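Local coordinates for uncharacterized protein (Wolinella succinogenes, PDB 3PU6), which is of unknown function in detail but probably acts as an endopeptidase in hydrogenase maturation, at residues R26-E29 and E34-V37. Sequence-based numbering, arbitrary orientation.
Sequences RLVE and EWSV
Val-28 and Val-37 both hold CG1 opposite the backbone N, with chi1 of 168° and -174°, yet different branches do the touching: Val-28 reaches out with CG1, while Val-37 offers CG2, the methyl set beside its own backbone N. The two methyls lie 3.8 Å apart, Val-28 CG1 to Val-37 CG2, on side chains inclined to one another. The same CG1 of Val-28 also meets the CB of Trp-35 at 3.5 Å, so one helix methyl serves two residues, Trp-35 and Val-37, that face the helix on either side of Ser-36, whose CB points away. Trp-35 takes part through the root of its side chain: its chi1 of -75° turns the indole away from the helix, and Val-28 CG1 approaches the ring obliquely, 3.9 Å from Trp-35 CG. Glu-29 adds the aliphatic part of its chain, which crosses the Val-37 side chain nearly at a right angle, with Glu-29 CG 4.1 Å from Val-37 CG2. That methyl of Val-37 thus rests against both Val-28 and Glu-29, in a partly buried contact of mainly apolar groups, with the backbone N of Glu-29 also close to Val-37 CG2 (4.0 Å). It illustrates how a beta-alpha-beta crossover is closed: the last turn of helix 20-31 packs on strand 35-41, which follows after a short connection. This strand lies at one border of the sheet, parallel to strand 5-10, whose Leu-7 and Cys-9 touch Val-28 and Val-37, respectively, while helix 128-147 flanks the site, placing Leu-138 against Val-28 and Leu-144 against Trp-35.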
loop_
_atom_site.group_PDB
_atom_site.type_symbol
_atom_site.label_atom_id
_atom_site.label_comp_id
_atom_site.label_asym_id
_atom_site.label_seq_id
_atom_site.Cartn_x
_atom_site.Cartn_y
_atom_site.Cartn_z
ATOM N N ARG A 26 -7.768 3.289 5.209
ATOM C CA ARG A 26 -8.701 3.891 6.131
ATOM C C ARG A 26 -8.296 3.660 7.572
ATOM O O ARG A 26 -8.605 4.473 8.436
ATOM C CB ARG A 26 -10.096 3.334 5.900
ATOM C CG ARG A 26 -10.672 3.738 4.580
ATOM C CD ARG A 26 -12.108 3.286 4.421
ATOM N NE ARG A 26 -12.691 3.868 3.212
ATOM C CZ ARG A 26 -12.855 3.218 2.060
ATOM N NH1 ARG A 26 -12.497 1.943 1.957
ATOM N NH2 ARG A 26 -13.386 3.843 1.015
ATOM N N LEU A 27 -7.623 2.543 7.838
ATOM C CA LEU A 27 -7.207 2.228 9.204
ATOM C C LEU A 27 -6.089 3.154 9.647
ATOM O O LEU A 27 -6.122 3.691 10.751
ATOM C CB LEU A 27 -6.782 0.765 9.342
ATOM C CG LEU A 27 -7.864 -0.273 9.042
ATOM C CD1 LEU A 27 -7.298 -1.699 9.115
ATOM C CD2 LEU A 27 -9.042 -0.095 9.974
ATOM N N VAL A 28 -5.109 3.344 8.770
ATOM C CA VAL A 28 -3.961 4.194 9.065
ATOM C C VAL A 28 -4.450 5.623 9.248
ATOM O O VAL A 28 -3.957 6.375 10.087
ATOM C CB VAL A 28 -2.890 4.112 7.934
ATOM C CG1 VAL A 28 -1.829 5.198 8.086
ATOM C CG2 VAL A 28 -2.247 2.742 7.917
ATOM N N GLU A 29 -5.443 5.976 8.447
ATOM C CA GLU A 29 -6.031 7.296 8.454
ATOM C C GLU A 29 -6.614 7.599 9.830
ATOM O O GLU A 29 -6.413 8.693 10.361
ATOM C CB GLU A 29 -7.136 7.344 7.412
ATOM C CG GLU A 29 -7.061 8.538 6.515
ATOM C CD GLU A 29 -8.291 8.680 5.678
ATOM O OE1 GLU A 29 -9.174 7.789 5.760
ATOM O OE2 GLU A 29 -8.375 9.688 4.948
ATOM N N GLU A 34 -0.122 10.962 11.914
ATOM C CA GLU A 34 1.168 11.426 11.405
ATOM C C GLU A 34 1.465 10.909 9.993
ATOM O O GLU A 34 2.374 11.401 9.305
ATOM C CB GLU A 34 2.286 11.020 12.351
ATOM C CG GLU A 34 2.339 11.847 13.606
ATOM C CD GLU A 34 3.605 11.598 14.395
ATOM O OE1 GLU A 34 4.500 10.896 13.867
ATOM O OE2 GLU A 34 3.705 12.100 15.540
ATOM N N TRP A 35 0.700 9.900 9.579
ATOM C CA TRP A 35 0.751 9.381 8.220
ATOM C C TRP A 35 -0.278 10.106 7.367
ATOM O O TRP A 35 -1.451 10.217 7.751
ATOM C CB TRP A 35 0.443 7.878 8.210
ATOM C CG TRP A 35 1.559 7.049 8.704
ATOM C CD1 TRP A 35 1.949 6.883 10.004
ATOM C CD2 TRP A 35 2.455 6.272 7.911
ATOM N NE1 TRP A 35 3.040 6.049 10.067
ATOM C CE2 TRP A 35 3.370 5.658 8.797
ATOM C CE3 TRP A 35 2.579 6.037 6.544
ATOM C CZ2 TRP A 35 4.386 4.823 8.354
ATOM C CZ3 TRP A 35 3.589 5.214 6.109
ATOM C CH2 TRP A 35 4.484 4.619 7.009
ATOM N N SER A 36 0.145 10.609 6.217
ATOM C CA SER A 36 -0.834 11.055 5.245
ATOM C C SER A 36 -1.072 9.931 4.234
ATOM O O SER A 36 -0.134 9.393 3.655
ATOM C CB SER A 36 -0.413 12.364 4.583
ATOM O OG SER A 36 0.691 12.180 3.742
ATOM N N VAL A 37 -2.340 9.565 4.070
ATOM C CA VAL A 37 -2.756 8.457 3.226
ATOM C C VAL A 37 -3.289 8.955 1.888
ATOM O O VAL A 37 -4.181 9.797 1.838
ATOM C CB VAL A 37 -3.849 7.611 3.910
ATOM C CG1 VAL A 37 -4.163 6.376 3.093
ATOM C CG2 VAL A 37 -3.413 7.204 5.288
#